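Local coordinates for endoglucanase (Clostridium thermocellum, PDB 2YIK), which probably hydrolyses internal beta-1,4-glucosidic bonds of cellulose, as a family 9 glycoside hydrolase, at residues Y46-Y51 with T148-H153; S132-G137 with Y501-V506; A285-Y290 with A330-L335; H297-A302 with E344-R349. One frame throughout, in Å; residues are numbered along the deposited sequence.

All four contacts join helices of the mainly helical family 9 catalytic region. Contact 2, the most central, pairs helix 124-140 with helix 499-516. Contact 1 has its centre about 11 Å from that of contact 2 and touches it through Tyr51 and Ser47; their segments alternate along the chain. Contacts 3 and 4, mutually interleaved, fall between the segments of contact 2. Contact 3 meets contact 2 through Trp136, centres about 18 Å apart; the centre of contact 4 is about 11 Å from that of contact 3. Contact 2 thus joins early and late helices near the chain's centre, while contacts 3 and 4 join successive helices from 279-293 to 342-350 beside a calcium site (Asn333, Glu344).

Contact 1: residues Y46-Y51 with T148-H153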
loop_
_atom_site.group_PDB
_atom_site.type_symbol
_atom_site.label_atom_id
_atom_site.label_comp_id
_atom_site.label_asym_id
_atom_site.label_seq_id
_atom_site.Cartn_x
_atom_site.Cartn_y
_atom_site.Cartn_z
ATOM N N TYR A 46 2.019 -12.584 -11.581
ATOM C CA TYR A 46 1.502 -13.269 -10.407
ATOM C C TYR A 46 1.278 -12.365 -9.195
ATOM O O TYR A 46 0.264 -12.490 -8.509
ATOM C CB TYR A 46 2.440 -14.417 -10.015
ATOM C CG TYR A 46 2.204 -15.710 -10.770
ATOM C CD1 TYR A 46 2.117 -15.723 -12.161
ATOM C CD2 TYR A 46 2.090 -16.923 -10.092
ATOM C CE1 TYR A 46 1.923 -16.907 -12.858
ATOM C CE2 TYR A 46 1.894 -18.118 -10.779
ATOM C CZ TYR A 46 1.813 -18.103 -12.163
ATOM O OH TYR A 46 1.636 -19.282 -12.854
ATOM N N SER A 47 2.213 -11.454 -8.937
ATOM C CA SER A 47 2.120 -10.573 -7.767
ATOM C C SER A 47 0.779 -9.878 -7.536
ATOM O O SER A 47 0.348 -9.742 -6.393
ATOM C CB SER A 47 3.240 -9.514 -7.788
ATOM O OG SER A 47 3.021 -8.516 -8.770
ATOM N N MET A 48 0.114 -9.444 -8.603
ATOM C CA MET A 48 -1.156 -8.740 -8.440
ATOM C C MET A 48 -2.346 -9.609 -8.080
ATOM O O MET A 48 -3.337 -9.112 -7.541
ATOM C CB MET A 48 -1.472 -7.915 -9.691
ATOM C CG MET A 48 -0.558 -6.715 -9.830
ATOM S SD MET A 48 -0.763 -5.742 -11.333
ATOM C CE MET A 48 0.288 -6.609 -12.425
ATOM N N PHE A 49 -2.257 -10.905 -8.353
ATOM C CA PHE A 49 -3.369 -11.793 -8.048
ATOM C C PHE A 49 -3.722 -11.880 -6.577
ATOM O O PHE A 49 -4.824 -12.300 -6.235
ATOM C CB PHE A 49 -3.108 -13.181 -8.626
ATOM C CG PHE A 49 -3.400 -13.262 -10.086
ATOM C CD1 PHE A 49 -4.680 -13.576 -10.540
ATOM C CD2 PHE A 49 -2.415 -12.955 -11.013
ATOM C CE1 PHE A 49 -4.971 -13.569 -11.905
ATOM C CE2 PHE A 49 -2.691 -12.945 -12.368
ATOM C CZ PHE A 49 -3.971 -13.256 -12.819
ATOM N N PHE A 50 -2.804 -11.476 -5.704
ATOM C CA PHE A 50 -3.115 -11.507 -4.282
ATOM C C PHE A 50 -4.222 -10.501 -4.031
ATOM O O PHE A 50 -5.083 -10.708 -3.183
ATOM C CB PHE A 50 -1.919 -11.118 -3.413
ATOM C CG PHE A 50 -2.270 -11.024 -1.951
ATOM C CD1 PHE A 50 -2.482 -12.173 -1.199
ATOM C CD2 PHE A 50 -2.425 -9.783 -1.333
ATOM C CE1 PHE A 50 -2.886 -12.089 0.130
ATOM C CE2 PHE A 50 -2.827 -9.689 -0.010
ATOM C CZ PHE A 50 -3.041 -10.843 0.731
ATOM N N TYR A 51 -4.201 -9.406 -4.776
ATOM C CA TYR A 51 -5.214 -8.388 -4.592
ATOM C C TYR A 51 -6.580 -8.902 -5.024
ATOM O O TYR A 51 -7.583 -8.608 -4.375
ATOM C CB TYR A 51 -4.796 -7.114 -5.326
ATOM C CG TYR A 51 -3.586 -6.501 -4.656
ATOM C CD1 TYR A 51 -3.689 -5.932 -3.383
ATOM C CD2 TYR A 51 -2.322 -6.580 -5.242
ATOM C CE1 TYR A 51 -2.559 -5.465 -2.705
ATOM C CE2 TYR A 51 -1.187 -6.119 -4.575
ATOM C CZ TYR A 51 -1.310 -5.567 -3.305
ATOM O OH TYR A 51 -0.187 -5.157 -2.623
ATOM N N THR A 148 4.565 -6.107 -20.567
ATOM C CA THR A 148 4.192 -7.459 -20.160
ATOM C C THR A 148 2.694 -7.725 -20.184
ATOM O O THR A 148 2.246 -8.791 -19.763
ATOM C CB THR A 148 4.702 -7.784 -18.744
ATOM O OG1 THR A 148 4.252 -6.775 -17.833
ATOM C CG2 THR A 148 6.225 -7.856 -18.722
ATOM N N GLY A 149 1.926 -6.755 -20.670
ATOM C CA GLY A 149 0.483 -6.918 -20.743
ATOM C C GLY A 149 -0.186 -6.973 -19.383
ATOM O O GLY A 149 -1.273 -7.540 -19.241
ATOM N N GLN A 150 0.446 -6.370 -18.377
ATOM C CA GLN A 150 -0.110 -6.386 -17.028
ATOM C C GLN A 150 -0.652 -5.036 -16.542
ATOM O O GLN A 150 -1.053 -4.908 -15.382
ATOM C CB GLN A 150 0.949 -6.892 -16.041
ATOM C CG GLN A 150 1.527 -8.267 -16.383
ATOM C CD GLN A 150 0.456 -9.328 -16.525
ATOM O OE1 GLN A 150 -0.346 -9.538 -15.613
ATOM N NE2 GLN A 150 0.435 -10.010 -17.673
ATOM N N ALA A 151 -0.673 -4.038 -17.420
ATOM C CA ALA A 151 -1.150 -2.711 -17.038
ATOM C C ALA A 151 -2.643 -2.691 -16.736
ATOM O O ALA A 151 -3.083 -2.035 -15.785
ATOM C CB ALA A 151 -0.812 -1.698 -18.128
ATOM N N VAL A 152 -3.427 -3.412 -17.530
ATOM C CA VAL A 152 -4.864 -3.453 -17.309
ATOM C C VAL A 152 -5.180 -4.011 -15.921
ATOM O O VAL A 152 -6.027 -3.468 -15.206
ATOM C CB VAL A 152 -5.581 -4.296 -18.391
ATOM C CG1 VAL A 152 -7.054 -4.484 -18.023
ATOM C CG2 VAL A 152 -5.468 -3.599 -19.742
ATOM N N HIS A 153 -4.490 -5.083 -15.537
ATOM C CA HIS A 153 -4.693 -5.713 -14.227
ATOM C C HIS A 153 -4.391 -4.694 -13.121
ATOM O O HIS A 153 -5.148 -4.558 -12.161
ATOM C CB HIS A 153 -3.764 -6.925 -14.086
ATOM C CG HIS A 153 -4.110 -7.837 -12.946
ATOM N ND1 HIS A 153 -5.104 -7.557 -12.034
ATOM C CD2 HIS A 153 -3.588 -9.032 -12.578
ATOM C CE1 HIS A 153 -5.182 -8.540 -11.153
ATOM N NE2 HIS A 153 -4.273 -9.446 -11.460
#
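Met48 and Phe49 receive the imidazole of His153 from two directions. CB of Met48 lies over one face of that ring, a CH-pi contact 3.8 Å from its centroid, and SD follows obliquely at 4.7 Å. The edge of the imidazole is turned toward the middle of the Phe49 ring face in a T-shaped pair, with centroids 4.9 Å apart and planes at 71°. A bend about the CG-SD bond of Met48 (chi3 -87°) brings its methyl CE across Gln150, 3.7 Å from CB of that residue. Behind these apolar contacts, the Gln150 side chain folds back on its own segment, where NE2 donates to Thr148 O at 3.0 Å along a nearly straight line (162°). The amide is thereby tied to the turn that leads into the helix. That turn holds a Schellman motif, in which Gly149, with positive phi, ends helix 142-147, and Gln150 follows as the N-cap of helix 151-167. Phe145 also touches Met48 and Met527 touches Phe49, in a buried cluster. The arrangement is that of a hydrophobic join between the 46-51 region and the start of helix 151-167, consistent with the (alpha/alpha)6 barrel of family 9 enzymes.

Contact 2: residues S132-G137 with Y501-V506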
loop_
_atom_site.group_PDB
_atom_site.type_symbol
_atom_site.label_atom_id
_atom_site.label_comp_id
_atom_site.label_asym_id
_atom_site.label_seq_id
_atom_site.Cartn_x
_atom_site.Cartn_y
_atom_site.Cartn_z
ATOM N N SER A 132 -1.278 3.313 -2.442
ATOM C CA SER A 132 -0.319 4.302 -2.902
ATOM C C SER A 132 0.990 3.651 -3.346
ATOM O O SER A 132 1.600 4.082 -4.319
ATOM C CB SER A 132 -0.036 5.322 -1.797
ATOM O OG SER A 132 0.598 4.701 -0.698
ATOM N N THR A 133 1.413 2.606 -2.649
ATOM C CA THR A 133 2.667 1.965 -3.004
ATOM C C THR A 133 2.562 1.188 -4.321
ATOM O O THR A 133 3.488 1.211 -5.132
ATOM C CB THR A 133 3.178 1.095 -1.833
ATOM O OG1 THR A 133 3.359 1.935 -0.682
ATOM C CG2 THR A 133 4.518 0.445 -2.177
ATOM N N VAL A 134 1.437 0.519 -4.551
ATOM C CA VAL A 134 1.257 -0.183 -5.821
ATOM C C VAL A 134 1.143 0.902 -6.907
ATOM O O VAL A 134 1.668 0.754 -8.009
ATOM C CB VAL A 134 -0.021 -1.051 -5.825
ATOM C CG1 VAL A 134 -0.271 -1.593 -7.224
ATOM C CG2 VAL A 134 0.128 -2.210 -4.833
ATOM N N GLY A 135 0.465 2.002 -6.577
ATOM C CA GLY A 135 0.316 3.100 -7.527
ATOM C C GLY A 135 1.657 3.746 -7.854
ATOM O O GLY A 135 1.902 4.154 -8.990
ATOM N N TRP A 136 2.501 3.840 -6.826
ATOM C CA TRP A 136 3.866 4.389 -6.849
ATOM C C TRP A 136 4.663 3.539 -7.848
ATOM O O TRP A 136 5.315 4.072 -8.749
ATOM C CB TRP A 136 4.350 4.297 -5.382
ATOM C CG TRP A 136 5.801 4.352 -4.837
ATOM C CD1 TRP A 136 6.193 3.816 -3.627
ATOM C CD2 TRP A 136 6.953 5.065 -5.325
ATOM N NE1 TRP A 136 7.480 4.142 -3.336
ATOM C CE2 TRP A 136 7.981 4.896 -4.351
ATOM C CE3 TRP A 136 7.222 5.806 -6.473
ATOM C CZ2 TRP A 136 9.243 5.457 -4.494
ATOM C CZ3 TRP A 136 8.479 6.360 -6.608
ATOM C CH2 TRP A 136 9.480 6.176 -5.626
ATOM N N GLY A 137 4.567 2.218 -7.722
ATOM C CA GLY A 137 5.279 1.339 -8.636
ATOM C C GLY A 137 4.777 1.417 -10.075
ATOM O O GLY A 137 5.569 1.404 -11.021
ATOM N N TYR A 501 2.058 -6.284 2.349
ATOM C CA TYR A 501 3.172 -7.189 2.046
ATOM C C TYR A 501 3.462 -7.259 0.552
ATOM O O TYR A 501 4.620 -7.269 0.134
ATOM C CB TYR A 501 2.859 -8.604 2.529
ATOM C CG TYR A 501 3.157 -8.886 3.985
ATOM C CD1 TYR A 501 3.105 -7.873 4.948
ATOM C CD2 TYR A 501 3.398 -10.191 4.413
ATOM C CE1 TYR A 501 3.278 -8.161 6.302
ATOM C CE2 TYR A 501 3.568 -10.491 5.756
ATOM C CZ TYR A 501 3.502 -9.479 6.696
ATOM O OH TYR A 501 3.614 -9.813 8.026
ATOM N N ASN A 502 2.400 -7.307 -0.248
ATOM C CA ASN A 502 2.533 -7.398 -1.697
ATOM C C ASN A 502 2.712 -6.060 -2.411
ATOM O O ASN A 502 3.126 -6.024 -3.569
ATOM C CB ASN A 502 1.318 -8.131 -2.297
ATOM C CG ASN A 502 1.573 -9.620 -2.508
ATOM O OD1 ASN A 502 1.494 -10.125 -3.633
ATOM N ND2 ASN A 502 1.882 -10.325 -1.433
ATOM N N ALA A 503 2.420 -4.969 -1.716
ATOM C CA ALA A 503 2.501 -3.632 -2.301
ATOM C C ALA A 503 3.794 -3.239 -3.026
ATOM O O ALA A 503 3.770 -2.961 -4.229
ATOM C CB ALA A 503 2.159 -2.598 -1.237
ATOM N N ALA A 504 4.916 -3.200 -2.312
ATOM C CA ALA A 504 6.173 -2.823 -2.954
ATOM C C ALA A 504 6.682 -3.958 -3.838
ATOM O O ALA A 504 7.405 -3.730 -4.807
ATOM C CB ALA A 504 7.232 -2.452 -1.905
ATOM N N PHE A 505 6.290 -5.178 -3.493
ATOM C CA PHE A 505 6.685 -6.371 -4.239
ATOM C C PHE A 505 6.264 -6.263 -5.709
ATOM O O PHE A 505 7.017 -6.651 -6.604
ATOM C CB PHE A 505 6.073 -7.609 -3.556
ATOM C CG PHE A 505 6.197 -8.888 -4.349
ATOM C CD1 PHE A 505 7.418 -9.295 -4.890
ATOM C CD2 PHE A 505 5.087 -9.714 -4.510
ATOM C CE1 PHE A 505 7.525 -10.497 -5.596
ATOM C CE2 PHE A 505 5.180 -10.920 -5.213
ATOM C CZ PHE A 505 6.403 -11.319 -5.753
ATOM N N VAL A 506 5.080 -5.718 -5.961
ATOM C CA VAL A 506 4.610 -5.572 -7.332
ATOM C C VAL A 506 5.575 -4.684 -8.110
ATOM O O VAL A 506 6.061 -5.061 -9.177
ATOM C CB VAL A 506 3.196 -4.951 -7.385
ATOM C CG1 VAL A 506 2.786 -4.684 -8.843
ATOM C CG2 VAL A 506 2.205 -5.886 -6.709
HETATM O O HOH W 1 4.886 -1.026 -5.988
#
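Methyl CG2 of Thr133 sits over one face of the peptide group joining Ala503 to Ala504, 3.7 Å from Ala504 N. Near the carbonyl end of the same peptide comes CG2 of Val134, 3.8 Å from Ala503 O. Trp136 and Phe505 turn to other partners: Trp136 makes edge-to-face pairs with Trp284 and His316, and Phe505 packs on Val439 and Leu475. Between the helices the fit is one of small groups, with CB of Thr133 3.9 Å from CB of Ala503. With chi1 at -59°, Thr133 has CG2 opposite its backbone N and directed at the second helix, while OG1 is hydrogen-bonded to Tyr129 O and His316 NE2. The axes are accordingly close, 7.8 Å at nearest approach, and they run almost parallel at 6°. This is consistent with neighbouring parallel helices of the (alpha/alpha)6 barrel expected of family 9, with the late helix 499-516 laid beside the early helix 124-140. Tyr51 of helix 49-54 touches both Val134 and Ala503. One polar link joins the backbones: water 1 donates to Thr133 O and to Ala503 O, each at 2.8 Å. In a contact otherwise made of closely fitted apolar groups, this bridging water thus gives two main-chain carbonyls of the buried interface a donor in common.

Contact 3: residues A285-Y290 with A330-L335; sequences AAAWLY and AEINDL
Ile332 lies against the Tyr290 ring with both branches of its side chain. Its methyl CG2 meets CE2 of Tyr290 at 3.6 Å, approaching the ring obliquely, while CD1 reaches past to CD2 of the same ring at 3.9 Å. The end of the longer branch then runs up to the backbone of helix 279-293, where CD1 is only 3.2 Å from Ala287 O, a tight approach, with CB of Ala287 more loosely placed at 4.2 Å. The Tyr290 ring is brought beside the isoleucine because its CG stands opposite the backbone N (chi1 178°). Its hydroxyl extends beyond the contact to a hydrogen bond with Glu296 OE2, a polar tether that would limit movement of the ring. Phe343 of helix 342-350 touches both Tyr290 and Ile332, so a third helix shares this apolar patch. Helix 322-336 carries two kinds of neighbour at successive positions: Ile332 turns toward helix 279-293, whereas the CB of Asn333 is directed away from it, and Asn333 belongs to a calcium site with Asp337, Ser340 and Glu344. Cohesion between the two segments thus rests on dispersion and close fit, while the Tyr290 hydroxyl is taken up by Glu296 and Asn333 by the calcium site.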
loop_
_atom_site.group_PDB
_atom_site.type_symbol
_atom_site.label_atom_id
_atom_site.label_comp_id
_atom_site.label_asym_id
_atom_site.label_seq_id
_atom_site.Cartn_x
_atom_site.Cartn_y
_atom_site.Cartn_z
ATOM N N ALA A 285 1.795 12.761 0.978
ATOM C CA ALA A 285 0.657 13.292 0.226
ATOM C C ALA A 285 1.021 14.643 -0.400
ATOM O O ALA A 285 0.739 14.894 -1.574
ATOM C CB ALA A 285 -0.544 13.456 1.144
ATOM N N ALA A 286 1.652 15.506 0.393
ATOM C CA ALA A 286 2.046 16.831 -0.073
ATOM C C ALA A 286 2.978 16.750 -1.277
ATOM O O ALA A 286 2.804 17.482 -2.253
ATOM C CB ALA A 286 2.720 17.612 1.061
ATOM N N ALA A 287 3.966 15.862 -1.206
ATOM C CA ALA A 287 4.913 15.698 -2.305
ATOM C C ALA A 287 4.193 15.261 -3.575
ATOM O O ALA A 287 4.452 15.789 -4.650
ATOM C CB ALA A 287 5.985 14.675 -1.938
ATOM N N TRP A 288 3.300 14.283 -3.451
ATOM C CA TRP A 288 2.558 13.801 -4.608
ATOM C C TRP A 288 1.620 14.864 -5.162
ATOM O O TRP A 288 1.418 14.949 -6.374
ATOM C CB TRP A 288 1.756 12.549 -4.257
ATOM C CG TRP A 288 2.583 11.303 -4.266
ATOM C CD1 TRP A 288 3.059 10.621 -3.182
ATOM C CD2 TRP A 288 3.050 10.598 -5.425
ATOM N NE1 TRP A 288 3.791 9.530 -3.593
ATOM C CE2 TRP A 288 3.800 9.492 -4.958
ATOM C CE3 TRP A 288 2.900 10.790 -6.804
ATOM C CZ2 TRP A 288 4.405 8.582 -5.836
ATOM C CZ3 TRP A 288 3.502 9.882 -7.675
ATOM C CH2 TRP A 288 4.243 8.791 -7.185
ATOM N N LEU A 289 1.038 15.663 -4.275
ATOM C CA LEU A 289 0.142 16.720 -4.713
ATOM C C LEU A 289 0.907 17.822 -5.445
ATOM O O LEU A 289 0.359 18.462 -6.342
ATOM C CB LEU A 289 -0.636 17.293 -3.524
ATOM C CG LEU A 289 -1.834 16.422 -3.125
ATOM C CD1 LEU A 289 -2.328 16.799 -1.748
ATOM C CD2 LEU A 289 -2.945 16.571 -4.165
ATOM N N TYR A 290 2.170 18.044 -5.079
ATOM C CA TYR A 290 2.940 19.068 -5.776
ATOM C C TYR A 290 3.248 18.518 -7.160
ATOM O O TYR A 290 3.171 19.236 -8.157
ATOM C CB TYR A 290 4.253 19.397 -5.065
ATOM C CG TYR A 290 5.067 20.434 -5.821
ATOM C CD1 TYR A 290 4.759 21.796 -5.738
ATOM C CD2 TYR A 290 6.100 20.047 -6.677
ATOM C CE1 TYR A 290 5.459 22.746 -6.495
ATOM C CE2 TYR A 290 6.803 20.983 -7.433
ATOM C CZ TYR A 290 6.478 22.328 -7.337
ATOM O OH TYR A 290 7.188 23.242 -8.084
ATOM N N ALA A 330 12.838 14.118 -4.190
ATOM C CA ALA A 330 14.047 14.135 -5.001
ATOM C C ALA A 330 13.691 14.189 -6.489
ATOM O O ALA A 330 14.352 14.885 -7.263
ATOM C CB ALA A 330 14.901 12.913 -4.703
ATOM N N GLU A 331 12.657 13.452 -6.889
ATOM C CA GLU A 331 12.232 13.455 -8.286
ATOM C C GLU A 331 11.680 14.837 -8.626
ATOM O O GLU A 331 11.855 15.319 -9.733
ATOM C CB GLU A 331 11.171 12.374 -8.533
ATOM C CG GLU A 331 11.698 10.960 -8.334
ATOM C CD GLU A 331 10.651 9.871 -8.539
ATOM O OE1 GLU A 331 9.608 10.120 -9.176
ATOM O OE2 GLU A 331 10.886 8.745 -8.059
ATOM N N ILE A 332 11.018 15.468 -7.662
ATOM C CA ILE A 332 10.462 16.800 -7.853
ATOM C C ILE A 332 11.615 17.777 -8.084
ATOM O O ILE A 332 11.553 18.643 -8.960
ATOM C CB ILE A 332 9.642 17.222 -6.610
ATOM C CG1 ILE A 332 8.271 16.539 -6.657
ATOM C CG2 ILE A 332 9.526 18.744 -6.527
ATOM C CD1 ILE A 332 7.482 16.659 -5.379
ATOM N N ASN A 333 12.675 17.618 -7.299
ATOM C CA ASN A 333 13.832 18.478 -7.430
ATOM C C ASN A 333 14.514 18.290 -8.778
ATOM O O ASN A 333 14.940 19.263 -9.398
ATOM C CB ASN A 333 14.847 18.203 -6.326
ATOM C CG ASN A 333 16.084 19.047 -6.480
ATOM O OD1 ASN A 333 17.164 18.554 -6.813
ATOM N ND2 ASN A 333 15.925 20.337 -6.260
ATOM N N ASP A 334 14.624 17.041 -9.223
ATOM C CA ASP A 334 15.261 16.741 -10.503
ATOM C C ASP A 334 14.470 17.335 -11.658
ATOM O O ASP A 334 15.039 17.868 -12.607
ATOM C CB ASP A 334 15.377 15.228 -10.721
ATOM C CG ASP A 334 16.460 14.583 -9.862
ATOM O OD1 ASP A 334 17.319 15.306 -9.314
ATOM O OD2 ASP A 334 16.456 13.335 -9.755
ATOM N N LEU A 335 13.153 17.233 -11.554
ATOM C CA LEU A 335 12.221 17.715 -12.564
ATOM C C LEU A 335 12.143 19.235 -12.719
ATOM O O LEU A 335 12.159 19.764 -13.835
ATOM C CB LEU A 335 10.823 17.201 -12.213
ATOM C CG LEU A 335 9.972 16.333 -13.139
ATOM C CD1 LEU A 335 10.826 15.429 -14.005
ATOM C CD2 LEU A 335 9.023 15.526 -12.260
#

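Contact 4: residues H297-A302 with E344-R349. With CA (calcium ion), chain B.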
loop_
_atom_site.group_PDB
_atom_site.type_symbol
_atom_site.label_atom_id
_atom_site.label_comp_id
_atom_site.label_asym_id
_atom_site.label_seq_id
_atom_site.Cartn_x
_atom_site.Cartn_y
_atom_site.Cartn_z
ATOM N N HIS A 297 2.226 25.690 -2.661
ATOM C CA HIS A 297 1.733 25.515 -1.301
ATOM C C HIS A 297 2.015 24.104 -0.773
ATOM O O HIS A 297 2.373 23.925 0.392
ATOM C CB HIS A 297 0.228 25.784 -1.255
ATOM C CG HIS A 297 -0.406 25.420 0.048
ATOM N ND1 HIS A 297 -0.165 26.111 1.218
ATOM C CD2 HIS A 297 -1.255 24.416 0.377
ATOM C CE1 HIS A 297 -0.834 25.550 2.206
ATOM N NE2 HIS A 297 -1.503 24.519 1.723
ATOM N N TYR A 298 1.843 23.108 -1.636
ATOM C CA TYR A 298 2.079 21.728 -1.245
ATOM C C TYR A 298 3.544 21.476 -0.949
ATOM O O TYR A 298 3.874 20.773 0.007
ATOM C CB TYR A 298 1.586 20.776 -2.333
ATOM C CG TYR A 298 0.088 20.814 -2.479
ATOM C CD1 TYR A 298 -0.737 20.517 -1.396
ATOM C CD2 TYR A 298 -0.509 21.165 -3.690
ATOM C CE1 TYR A 298 -2.124 20.573 -1.509
ATOM C CE2 TYR A 298 -1.893 21.222 -3.819
ATOM C CZ TYR A 298 -2.695 20.924 -2.724
ATOM O OH TYR A 298 -4.060 20.980 -2.854
ATOM N N LEU A 299 4.426 22.047 -1.761
ATOM C CA LEU A 299 5.848 21.858 -1.530
ATOM C C LEU A 299 6.227 22.533 -0.214
ATOM O O LEU A 299 7.077 22.028 0.525
ATOM C CB LEU A 299 6.671 22.445 -2.674
ATOM C CG LEU A 299 8.140 22.004 -2.684
ATOM C CD1 LEU A 299 8.239 20.478 -2.867
ATOM C CD2 LEU A 299 8.870 22.732 -3.813
ATOM N N ASP A 300 5.589 23.670 0.079
ATOM C CA ASP A 300 5.855 24.394 1.321
ATOM C C ASP A 300 5.410 23.559 2.518
ATOM O O ASP A 300 6.048 23.576 3.570
ATOM C CB ASP A 300 5.110 25.735 1.364
ATOM C CG ASP A 300 5.713 26.779 0.440
ATOM O OD1 ASP A 300 6.918 26.689 0.132
ATOM O OD2 ASP A 300 4.981 27.708 0.037
ATOM N N GLU A 301 4.299 22.843 2.365
ATOM C CA GLU A 301 3.814 22.004 3.449
ATOM C C GLU A 301 4.745 20.808 3.630
ATOM O O GLU A 301 5.008 20.386 4.756
ATOM C CB GLU A 301 2.386 21.529 3.170
ATOM C CG GLU A 301 1.327 22.605 3.401
ATOM C CD GLU A 301 1.364 23.157 4.816
ATOM O OE1 GLU A 301 1.088 22.405 5.776
ATOM O OE2 GLU A 301 1.685 24.349 4.971
ATOM N N ALA A 302 5.248 20.268 2.523
ATOM C CA ALA A 302 6.155 19.132 2.599
ATOM C C ALA A 302 7.445 19.551 3.299
ATOM O O ALA A 302 7.932 18.859 4.192
ATOM C CB ALA A 302 6.459 18.598 1.208
ATOM N N GLU A 344 16.410 23.408 -2.204
ATOM C CA GLU A 344 17.219 23.056 -1.042
ATOM C C GLU A 344 17.224 24.181 -0.010
ATOM O O GLU A 344 17.047 23.943 1.187
ATOM C CB GLU A 344 18.667 22.742 -1.445
ATOM C CG GLU A 344 18.848 21.457 -2.232
ATOM C CD GLU A 344 18.517 21.632 -3.689
ATOM O OE1 GLU A 344 18.016 22.721 -4.057
ATOM O OE2 GLU A 344 18.750 20.684 -4.463
ATOM N N ASP A 345 17.433 25.408 -0.473
ATOM C CA ASP A 345 17.464 26.543 0.432
ATOM C C ASP A 345 16.097 26.848 1.024
ATOM O O ASP A 345 16.006 27.306 2.162
ATOM C CB ASP A 345 18.044 27.770 -0.273
ATOM C CG ASP A 345 19.512 27.601 -0.598
ATOM O OD1 ASP A 345 20.151 26.712 0.014
ATOM O OD2 ASP A 345 20.034 28.355 -1.452
ATOM N N ARG A 346 15.038 26.595 0.260
ATOM C CA ARG A 346 13.680 26.811 0.755
ATOM C C ARG A 346 13.412 25.777 1.847
ATOM O O ARG A 346 12.813 26.082 2.885
ATOM C CB ARG A 346 12.652 26.649 -0.374
ATOM C CG ARG A 346 12.426 27.908 -1.227
ATOM C CD ARG A 346 11.533 27.609 -2.436
ATOM N NE ARG A 346 10.185 27.167 -2.068
ATOM C CZ ARG A 346 9.316 26.624 -2.919
ATOM N NH1 ARG A 346 9.650 26.451 -4.191
ATOM N NH2 ARG A 346 8.109 26.249 -2.501
ATOM N N TYR A 347 13.862 24.547 1.617
ATOM C CA TYR A 347 13.662 23.501 2.610
ATOM C C TYR A 347 14.413 23.818 3.909
ATOM O O TYR A 347 13.882 23.621 5.004
ATOM C CB TYR A 347 14.105 22.138 2.073
ATOM C CG TYR A 347 14.127 21.089 3.165
ATOM C CD1 TYR A 347 12.973 20.784 3.887
ATOM C CD2 TYR A 347 15.321 20.471 3.538
ATOM C CE1 TYR A 347 13.007 19.895 4.960
ATOM C CE2 TYR A 347 15.369 19.581 4.609
ATOM C CZ TYR A 347 14.207 19.300 5.318
ATOM O OH TYR A 347 14.258 18.440 6.386
ATOM N N LYS A 348 15.644 24.307 3.795
ATOM C CA LYS A 348 16.413 24.652 4.988
ATOM C C LYS A 348 15.699 25.741 5.785
ATOM O O LYS A 348 15.607 25.661 7.012
ATOM C CB LYS A 348 17.815 25.120 4.609
ATOM C CG LYS A 348 18.698 24.016 4.067
ATOM C CD LYS A 348 20.056 24.561 3.668
ATOM C CE LYS A 348 20.364 24.244 2.222
ATOM N NZ LYS A 348 21.730 24.652 1.818
ATOM N N ARG A 349 15.191 26.754 5.088
ATOM C CA ARG A 349 14.478 27.841 5.754
ATOM C C ARG A 349 13.226 27.308 6.439
ATOM O O ARG A 349 12.905 27.702 7.556
ATOM C CB ARG A 349 14.091 28.942 4.748
ATOM C CG ARG A 349 15.191 29.977 4.477
ATOM C CD ARG A 349 14.664 31.167 3.657
ATOM N NE ARG A 349 14.402 30.805 2.264
ATOM C CZ ARG A 349 15.338 30.729 1.319
ATOM N NH1 ARG A 349 16.605 31.020 1.603
ATOM N NH2 ARG A 349 15.004 30.383 0.085
HETATM CA CA CA B . 17.809 21.996 -6.608
HETATM O O HOH W 2 19.607 20.304 -7.529
#
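Arg346 reaches from helix 342-350 across to Asp300 and Leu299 of helix 296-305. From CB the chain runs out extended as far as CD, then bends at chi3 (63°) and delivers the guanidinium to the facing helix. NE passes 4.0 Å from Asp300 OD1, and CZ is equally far from CD2 of Leu299, which meets the flat group obliquely. NH1 comes within 3.8 Å of the same methyl. In the helical array of this family 9 domain, Arg346 and Asp300 join the middles of helices 342-350 and 296-305 at a partly solvent-exposed edge of the fold. At the tip, NH2 donates to Asp300 OD1 at 2.9 Å and 166°, forming a salt bridge. The acceptor lies in the guanidinium plane, yet the donor stands above the carboxylate plane, the two planes being 76° apart. NH2 also makes a salt bridge with Glu296, so two carboxylates probably share in balancing the charge of the guanidinium. Leu299 also touches Tyr290 of helix 279-293 and Leu329 of helix 322-336. At the start of helix 342-350, Glu344 grips a calcium ion with OE1 and OE2, each 2.7 Å from the metal, and water 2, Asp337, Ser340 and Asn333 belong to the same site.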